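Local coordinates for invasion protein InvA (Salmonella enterica, PDB 2X49) that forms part of the export apparatus of a type III secretion system that Salmonella uses to invade cells of the intestinal epithelium, the piece here being this protein's C-terminal domain, at residues A[141-154]-A[174-186]. Sequence-based numbering, arbitrary orientation.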
ATOM      1  N   VAL A 141      -8.254  -4.133   3.809  1.00 15.25           N
ATOM      2  CA  VAL A 141      -8.934  -3.259   4.780  1.00 16.21           C
ATOM      3  C   VAL A 141     -10.414  -3.633   5.035  1.00 16.00           C
ATOM      4  O   VAL A 141     -10.904  -3.534   6.168  1.00 15.71           O
ATOM      5  CB  VAL A 141      -8.833  -1.763   4.385  1.00 17.87           C
ATOM      6  CG1 VAL A 141      -9.452  -1.491   3.046  1.00 20.14           C
ATOM      7  CG2 VAL A 141      -9.493  -0.907   5.473  1.00 20.66           C
ATOM      8  N   ASN A 142     -11.081  -4.109   4.002  1.00 16.21           N
ATOM      9  CA  ASN A 142     -12.518  -4.401   4.122  1.00 15.89           C
ATOM     10  C   ASN A 142     -12.813  -5.557   5.098  1.00 15.69           C
ATOM     11  O   ASN A 142     -13.948  -5.791   5.507  1.00 16.12           O
ATOM     12  CB  ASN A 142     -13.185  -4.641   2.749  1.00 15.91           C
ATOM     13  CG  ASN A 142     -13.302  -3.361   1.890  1.00 21.65           C
ATOM     14  OD1 ASN A 142     -12.253  -2.545   1.862  1.00 31.37           O
ATOM     15  ND2 ASN A 142     -14.312  -3.163   1.196  1.00 29.48           N
ATOM     16  N   GLU A 143     -11.753  -6.278   5.456  1.00 15.34           N
ATOM     17  CA  GLU A 143     -11.879  -7.441   6.354  1.00 16.27           C
ATOM     18  C   GLU A 143     -12.085  -7.033   7.786  1.00 16.44           C
ATOM     19  O   GLU A 143     -12.645  -7.822   8.566  1.00 17.88           O
ATOM     20  CB  GLU A 143     -10.675  -8.422   6.252  1.00 16.92           C
ATOM     21  CG  GLU A 143     -10.535  -9.115   4.882  1.00 18.53           C
ATOM     22  CD  GLU A 143     -11.585 -10.191   4.624  1.00 24.24           C
ATOM     23  OE1 GLU A 143     -12.308 -10.608   5.566  1.00 24.03           O
ATOM     24  OE2 GLU A 143     -11.662 -10.644   3.458  1.00 28.61           O
ATOM     25  N   TYR A 144     -11.666  -5.817   8.113  1.00 15.71           N
ATOM     26  CA  TYR A 144     -11.642  -5.318   9.535  1.00 17.38           C
ATOM     27  C   TYR A 144     -12.091  -3.878   9.766  1.00 17.57           C
ATOM     28  O   TYR A 144     -11.983  -3.321  10.850  1.00 17.68           O
ATOM     29  CB  TYR A 144     -10.244  -5.560  10.194  1.00 18.70           C
ATOM     30  CG  TYR A 144      -9.140  -4.865   9.495  1.00 17.89           C
ATOM     31  CD1 TYR A 144      -8.894  -3.510   9.710  1.00 19.17           C
ATOM     32  CD2 TYR A 144      -8.409  -5.499   8.511  1.00 20.04           C
ATOM     33  CE1 TYR A 144      -7.943  -2.835   9.001  1.00 20.06           C
ATOM     34  CE2 TYR A 144      -7.448  -4.866   7.829  1.00 17.47           C
ATOM     35  CZ  TYR A 144      -7.211  -3.524   8.039  1.00 21.65           C
ATOM     36  OH  TYR A 144      -6.305  -2.823   7.302  1.00 25.24           O
ATOM     37  N   PHE A 145     -12.584  -3.260   8.715  1.00 17.99           N
ATOM     38  CA  PHE A 145     -13.027  -1.826   8.761  1.00 18.17           C
ATOM     39  C   PHE A 145     -14.294  -1.598   7.953  1.00 19.16           C
ATOM     40  O   PHE A 145     -14.375  -1.977   6.785  1.00 21.84           O
ATOM     41  CB  PHE A 145     -11.908  -0.927   8.209  1.00 18.93           C
ATOM     42  CG  PHE A 145     -12.233   0.531   8.239  1.00 18.59           C
ATOM     43  CD1 PHE A 145     -11.932   1.303   9.347  1.00 18.47           C
ATOM     44  CD2 PHE A 145     -12.874   1.136   7.147  1.00 20.53           C
ATOM     45  CE1 PHE A 145     -12.266   2.675   9.359  1.00 19.41           C
ATOM     46  CE2 PHE A 145     -13.225   2.481   7.190  1.00 22.64           C
ATOM     47  CZ  PHE A 145     -12.929   3.236   8.290  1.00 20.82           C
ATOM     48  N   GLY A 146     -15.243  -0.932   8.593  1.00 18.45           N
ATOM     49  CA  GLY A 146     -16.567  -0.589   7.984  1.00 18.81           C
ATOM     50  C   GLY A 146     -17.306   0.568   8.605  1.00 18.54           C
ATOM     51  O   GLY A 146     -16.733   1.485   9.152  1.00 17.70           O
ATOM     52  N   ILE A 147     -18.619   0.474   8.562  1.00 18.07           N
ATOM     53  CA  ILE A 147     -19.474   1.597   8.965  1.00 17.99           C
ATOM     54  C   ILE A 147     -19.352   1.928  10.439  1.00 17.66           C
ATOM     55  O   ILE A 147     -19.429   3.080  10.853  1.00 18.29           O
ATOM     56  CB  ILE A 147     -20.983   1.317   8.664  1.00 19.17           C
ATOM     57  CG1 ILE A 147     -21.213   1.318   7.165  1.00 22.25           C
ATOM     58  CG2 ILE A 147     -21.828   2.337   9.341  1.00 21.63           C
ATOM     59  CD1 ILE A 147     -20.938   2.654   6.520  1.00 27.31           C
ATOM     60  N   GLN A 148     -19.206   0.891  11.241  1.00 15.18           N
ATOM     61  CA  GLN A 148     -19.136   1.086  12.698  1.00 16.13           C
ATOM     62  C   GLN A 148     -17.887   1.867  13.040  1.00 15.29           C
ATOM     63  O   GLN A 148     -17.926   2.785  13.844  1.00 15.35           O
ATOM     64  CB  GLN A 148     -19.211  -0.219  13.526  1.00 15.68           C
ATOM     65  CG  GLN A 148     -20.571  -0.881  13.504  1.00 19.06           C
ATOM     66  CD  GLN A 148     -21.730   0.079  13.641  1.00 19.16           C
ATOM     67  OE1 GLN A 148     -22.446   0.315  12.668  1.00 22.54           O
ATOM     68  NE2 GLN A 148     -21.968   0.597  14.853  1.00 18.86           N
ATOM     69  N   GLU A 149     -16.779   1.505  12.385  1.00 16.61           N
ATOM     70  CA  GLU A 149     -15.495   2.199  12.608  1.00 16.60           C
ATOM     71  C   GLU A 149     -15.570   3.631  12.088  1.00 15.88           C
ATOM     72  O   GLU A 149     -15.109   4.593  12.712  1.00 17.72           O
ATOM     73  CB  GLU A 149     -14.360   1.454  11.945  1.00 17.04           C
ATOM     74  CG  GLU A 149     -13.980   0.162  12.611  1.00 17.99           C
ATOM     75  CD  GLU A 149     -15.006  -0.961  12.469  1.00 20.14           C
ATOM     76  OE1 GLU A 149     -15.642  -1.106  11.378  1.00 18.87           O
ATOM     77  OE2 GLU A 149     -15.166  -1.709  13.459  1.00 24.41           O
ATOM     78  N   THR A 150     -16.186   3.769  10.936  1.00 15.23           N
ATOM     79  CA  THR A 150     -16.367   5.111  10.344  1.00 15.31           C
ATOM     80  C   THR A 150     -17.207   6.010  11.262  1.00 14.62           C
ATOM     81  O   THR A 150     -16.914   7.175  11.520  1.00 14.19           O
ATOM     82  CB  THR A 150     -17.024   4.993   8.950  1.00 14.86           C
ATOM     83  OG1 THR A 150     -16.174   4.235   8.090  1.00 15.32           O
ATOM     84  CG2 THR A 150     -17.343   6.365   8.329  1.00 16.36           C
ATOM     85  N   LYS A 151     -18.262   5.435  11.802  1.00 14.16           N
ATOM     86  CA  LYS A 151     -19.199   6.222  12.608  1.00 15.44           C
ATOM     87  C   LYS A 151     -18.482   6.718  13.868  1.00 15.92           C
ATOM     88  O   LYS A 151     -18.740   7.807  14.387  1.00 17.01           O
ATOM     89  CB  LYS A 151     -20.464   5.412  12.926  1.00 15.89           C
ATOM     90  CG  LYS A 151     -21.365   6.047  13.983  1.00 18.51           C
ATOM     91  CD  LYS A 151     -22.123   7.275  13.483  1.00 20.66           C
ATOM     92  CE  LYS A 151     -23.298   7.565  14.419  1.00 21.97           C
ATOM     93  NZ  LYS A 151     -23.637   9.021  14.547  1.00 23.36           N
ATOM     94  N   HIS A 152     -17.560   5.897  14.324  1.00 17.43           N
ATOM     95  CA  HIS A 152     -16.808   6.198  15.553  1.00 19.23           C
ATOM     96  C   HIS A 152     -15.903   7.373  15.295  1.00 18.90           C
ATOM     97  O   HIS A 152     -15.742   8.289  16.109  1.00 19.99           O
ATOM     98  CB  HIS A 152     -15.933   5.031  15.972  1.00 19.76           C
ATOM     99  CG  HIS A 152     -15.156   5.287  17.223  1.00 22.29           C
ATOM    100  ND1 HIS A 152     -15.686   5.080  18.477  1.00 25.66           N
ATOM    101  CD2 HIS A 152     -13.900   5.752  17.416  1.00 26.89           C
ATOM    102  CE1 HIS A 152     -14.781   5.387  19.391  1.00 26.02           C
ATOM    103  NE2 HIS A 152     -13.691   5.807  18.776  1.00 27.20           N
ATOM    104  N   MET A 153     -15.301   7.302  14.126  1.00 18.84           N
ATOM    105  CA  MET A 153     -14.366   8.331  13.706  1.00 19.28           C
ATOM    106  C   MET A 153     -15.088   9.635  13.526  1.00 17.95           C
ATOM    107  O   MET A 153     -14.571  10.684  13.877  1.00 18.41           O
ATOM    108  CB  MET A 153     -13.604   7.947  12.440  1.00 19.95           C
ATOM    109  CG  MET A 153     -12.746   6.693  12.560  1.00 22.78           C
ATOM    110  SD  MET A 153     -12.103   6.129  10.957  1.00 27.69           S
ATOM    111  CE  MET A 153     -11.107   7.487  10.447  1.00 27.74           C
ATOM    112  N   LEU A 154     -16.309   9.557  13.006  1.00 16.73           N
ATOM    113  CA  LEU A 154     -17.113  10.773  12.727  1.00 16.18           C
ATOM    114  C   LEU A 154     -17.522  11.420  14.032  1.00 16.66           C
ATOM    115  O   LEU A 154     -17.512  12.638  14.197  1.00 15.76           O
ATOM    116  CB  LEU A 154     -18.369  10.485  11.895  1.00 15.71           C
ATOM    117  CG  LEU A 154     -18.107   9.958  10.479  1.00 15.43           C
ATOM    118  CD1 LEU A 154     -19.443   9.561   9.854  1.00 17.60           C
ATOM    119  CD2 LEU A 154     -17.456  11.069   9.654  1.00 15.80           C
ATOM    120  N   VAL A 174     -23.332   8.076   6.010  1.00 18.39           N
ATOM    121  CA  VAL A 174     -22.264   7.368   6.745  1.00 18.69           C
ATOM    122  C   VAL A 174     -21.694   6.233   5.880  1.00 18.03           C
ATOM    123  O   VAL A 174     -20.488   6.003   5.791  1.00 16.82           O
ATOM    124  CB  VAL A 174     -22.734   6.811   8.106  1.00 19.45           C
ATOM    125  CG1 VAL A 174     -21.652   5.944   8.693  1.00 18.14           C
ATOM    126  CG2 VAL A 174     -23.102   7.944   9.075  1.00 20.65           C
ATOM    127  N   GLN A 175     -22.594   5.570   5.190  1.00 16.89           N
ATOM    128  CA  GLN A 175     -22.205   4.478   4.290  1.00 16.71           C
ATOM    129  C   GLN A 175     -21.281   4.945   3.180  1.00 15.28           C
ATOM    130  O   GLN A 175     -20.284   4.292   2.821  1.00 13.90           O
ATOM    131  CB  GLN A 175     -23.438   3.815   3.669  1.00 17.03           C
ATOM    132  CG  GLN A 175     -23.081   2.702   2.713  1.00 23.10           C
ATOM    133  CD  GLN A 175     -22.365   1.534   3.397  1.00 28.57           C
ATOM    134  OE1 GLN A 175     -21.026   1.487   3.283  1.00 33.99           O
ATOM    135  NE2 GLN A 175     -23.009   0.676   4.001  1.00 33.03           N
ATOM    136  N   ARG A 176     -21.615   6.094   2.630  1.00 15.28           N
ATOM    137  CA  ARG A 176     -20.834   6.681   1.532  1.00 15.22           C
ATOM    138  C   ARG A 176     -19.462   7.124   2.021  1.00 15.22           C
ATOM    139  O   ARG A 176     -18.457   6.859   1.391  1.00 14.85           O
ATOM    140  CB  ARG A 176     -21.608   7.856   0.880  1.00 14.85           C
ATOM    141  CG  ARG A 176     -20.860   8.617  -0.118  1.00 16.02           C
ATOM    142  CD  ARG A 176     -20.259   7.832  -1.213  1.00 17.88           C
ATOM    143  NE  ARG A 176     -21.157   6.896  -1.847  1.00 22.15           N
ATOM    144  CZ  ARG A 176     -21.872   7.144  -2.931  1.00 27.03           C
ATOM    145  NH1 ARG A 176     -21.810   8.327  -3.518  1.00 30.93           N
ATOM    146  NH2 ARG A 176     -22.642   6.197  -3.424  1.00 26.00           N
ATOM    147  N   ILE A 177     -19.452   7.710   3.205  1.00 15.30           N
ATOM    148  CA  ILE A 177     -18.177   8.134   3.806  1.00 14.84           C
ATOM    149  C   ILE A 177     -17.283   6.886   4.028  1.00 14.72           C
ATOM    150  O   ILE A 177     -16.071   6.894   3.737  1.00 14.12           O
ATOM    151  CB  ILE A 177     -18.366   8.922   5.074  1.00 14.54           C
ATOM    152  CG1 ILE A 177     -19.078  10.265   4.754  1.00 15.07           C
ATOM    153  CG2 ILE A 177     -16.960   9.137   5.721  1.00 14.84           C
ATOM    154  CD1 ILE A 177     -19.643  10.949   6.038  1.00 17.28           C
ATOM    155  N   SER A 178     -17.894   5.814   4.487  1.00 14.58           N
ATOM    156  CA  SER A 178     -17.171   4.574   4.874  1.00 14.92           C
ATOM    157  C   SER A 178     -16.536   4.009   3.614  1.00 14.50           C
ATOM    158  O   SER A 178     -15.353   3.618   3.572  1.00 15.11           O
ATOM    159  CB  SER A 178     -18.063   3.539   5.532  1.00 15.68           C
ATOM    160  OG  SER A 178     -17.316   2.428   6.050  1.00 17.57           O
ATOM    161  N   GLU A 179     -17.313   4.063   2.535  1.00 15.38           N
ATOM    162  CA  GLU A 179     -16.823   3.628   1.230  1.00 16.83           C
ATOM    163  C   GLU A 179     -15.616   4.392   0.726  1.00 16.38           C
ATOM    164  O   GLU A 179     -14.621   3.830   0.242  1.00 16.77           O
ATOM    165  CB  GLU A 179     -17.929   3.604   0.162  1.00 17.71           C
ATOM    166  CG  GLU A 179     -18.891   2.529   0.414  1.00 23.43           C
ATOM    167  CD  GLU A 179     -20.177   2.661  -0.374  1.00 31.14           C
ATOM    168  OE1 GLU A 179     -20.302   3.609  -1.185  1.00 36.16           O
ATOM    169  OE2 GLU A 179     -21.084   1.811  -0.164  1.00 36.06           O
ATOM    170  N   VAL A 180     -15.685   5.707   0.866  1.00 15.95           N
ATOM    171  CA  VAL A 180     -14.551   6.609   0.541  1.00 15.83           C
ATOM    172  C   VAL A 180     -13.278   6.217   1.331  1.00 15.73           C
ATOM    173  O   VAL A 180     -12.176   5.997   0.810  1.00 16.30           O
ATOM    174  CB  VAL A 180     -14.884   8.068   0.752  1.00 17.45           C
ATOM    175  CG1 VAL A 180     -13.647   8.929   0.636  1.00 17.25           C
ATOM    176  CG2 VAL A 180     -15.938   8.477  -0.273  1.00 15.95           C
ATOM    177  N   LEU A 181     -13.463   6.039   2.601  1.00 14.14           N
ATOM    178  CA  LEU A 181     -12.328   5.727   3.505  1.00 14.84           C
ATOM    179  C   LEU A 181     -11.687   4.382   3.151  1.00 14.50           C
ATOM    180  O   LEU A 181     -10.452   4.247   3.136  1.00 14.24           O
ATOM    181  CB  LEU A 181     -12.788   5.772   4.975  1.00 13.83           C
ATOM    182  CG  LEU A 181     -13.265   7.123   5.576  1.00 15.16           C
ATOM    183  CD1 LEU A 181     -13.484   7.101   7.121  1.00 17.15           C
ATOM    184  CD2 LEU A 181     -12.277   8.233   5.260  1.00 20.17           C
ATOM    185  N   GLN A 182     -12.531   3.351   2.926  1.00 13.77           N
ATOM    186  CA  GLN A 182     -12.038   2.023   2.538  1.00 14.11           C
ATOM    187  C   GLN A 182     -11.235   2.073   1.252  1.00 15.09           C
ATOM    188  O   GLN A 182     -10.209   1.407   1.108  1.00 13.51           O
ATOM    189  CB  GLN A 182     -13.182   0.987   2.384  1.00 17.03           C
ATOM    190  CG  GLN A 182     -13.811   0.508   3.606  1.00 20.52           C
ATOM    191  CD  GLN A 182     -14.974  -0.407   3.274  1.00 25.01           C
ATOM    192  OE1 GLN A 182     -15.687  -0.175   2.288  1.00 30.01           O
ATOM    193  NE2 GLN A 182     -15.189  -1.448   4.082  1.00 26.25           N
ATOM    194  N   ARG A 183     -11.741   2.875   0.316  1.00 15.81           N
ATOM    195  CA  ARG A 183     -11.097   2.981  -0.990  1.00 16.43           C
ATOM    196  C   ARG A 183      -9.767   3.695  -0.913  1.00 17.24           C
ATOM    197  O   ARG A 183      -8.828   3.371  -1.627  1.00 17.50           O
ATOM    198  CB  ARG A 183     -12.056   3.510  -2.055  1.00 16.15           C
ATOM    199  CG  ARG A 183     -13.151   2.491  -2.419  1.00 17.63           C
ATOM    200  CD  ARG A 183     -14.279   3.077  -3.297  1.00 20.51           C
ATOM    201  NE  ARG A 183     -15.328   2.062  -3.577  1.00 21.70           N
ATOM    202  CZ  ARG A 183     -15.177   1.079  -4.450  1.00 25.50           C
ATOM    203  NH1 ARG A 183     -14.083   1.005  -5.170  1.00 29.48           N
ATOM    204  NH2 ARG A 183     -16.129   0.175  -4.632  1.00 27.99           N
ATOM    205  N   LEU A 184      -9.648   4.625   0.022  1.00 16.41           N
ATOM    206  CA  LEU A 184      -8.355   5.327   0.280  1.00 15.95           C
ATOM    207  C   LEU A 184      -7.356   4.330   0.901  1.00 15.74           C
ATOM    208  O   LEU A 184      -6.284   4.090   0.366  1.00 15.34           O
ATOM    209  CB  LEU A 184      -8.534   6.548   1.172  1.00 16.05           C
ATOM    210  CG  LEU A 184      -9.328   7.671   0.538  1.00 15.17           C
ATOM    211  CD1 LEU A 184      -9.599   8.716   1.628  1.00 19.07           C
ATOM    212  CD2 LEU A 184      -8.560   8.213  -0.682  1.00 17.53           C
ATOM    213  N   LEU A 185      -7.799   3.653   1.949  1.00 14.00           N
ATOM    214  CA  LEU A 185      -6.927   2.746   2.710  1.00 13.47           C
ATOM    215  C   LEU A 185      -6.478   1.606   1.862  1.00 14.28           C
ATOM    216  O   LEU A 185      -5.354   1.152   1.992  1.00 14.42           O
ATOM    217  CB  LEU A 185      -7.642   2.237   3.967  1.00 12.73           C
ATOM    218  CG  LEU A 185      -7.897   3.252   5.071  1.00 16.08           C
ATOM    219  CD1 LEU A 185      -9.044   2.858   6.031  1.00 17.34           C
ATOM    220  CD2 LEU A 185      -6.620   3.459   5.863  1.00 17.29           C
ATOM    221  N   SER A 186      -7.351   1.144   0.948  1.00 13.65           N
ATOM    222  CA  SER A 186      -7.060  -0.077   0.169  1.00 15.56           C
ATOM    223  C   SER A 186      -5.940   0.203  -0.810  1.00 15.47           C
ATOM    224  O   SER A 186      -5.357  -0.739  -1.369  1.00 17.97           O
ATOM    225  CB  SER A 186      -8.295  -0.648  -0.591  1.00 16.50           C
ATOM    226  OG  SER A 186      -8.675   0.232  -1.625  1.00 22.62           O
TER
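Thr150 carries OG1 beside its backbone N (chi1 -61°), while Ser178 holds OG trans to its own N (chi1 -173°), and these two settings bring the two hydroxyl oxygens together across the crossing of helices 147-154 and 174-185. They share a hydrogen bond of 3.0 Å between Thr150 OG1 and Ser178 OG, and the proton could sit on either oxygen. The threonine is a knob in the hole formed by Val174, Ile177, Ser178 and Leu181, with its methyl CG2 against Ile177 CG2 at 3.8 Å. The helix axes pass 9.0 Å apart at an angle of 100°, and Thr150 and Ser178 are the pair whose CA atoms lie closest.

Further along, Gln182 reaches out straight past CG, and its NE2 donates to Phe145 O over 2.9 Å, with the acceptor close to the amide plane. That bond ties down the backbone just before Gly146, which sits at the N-cap position of the helix and whose N-H is taken by Glu149 OE1. The Asn142 amide stacks on that of Gln182, their planes nearly parallel. Leu185 CD1 lies over one face of the Phe145 ring, a CH-pi contact 4.3 Å from the centroid, while Gln182 CG meets its edge. Val141 CG2 packs on the same Leu185 CD1 at 3.8 Å.

At the other end, Leu154 CD1 touches both Val174 CG2 and Ile177 CD1, and Ile147 CG2 lies 3.7 Å from Val174 CG1. Met194 and Met198 of helix 194-204 extend this apolar core, touching Met153, Leu154, Ile177 and Leu181. What results is a nearly perpendicular helix crossing, with Thr150 as a knob, within the helical part of the FHIPEP-family C-terminal domain.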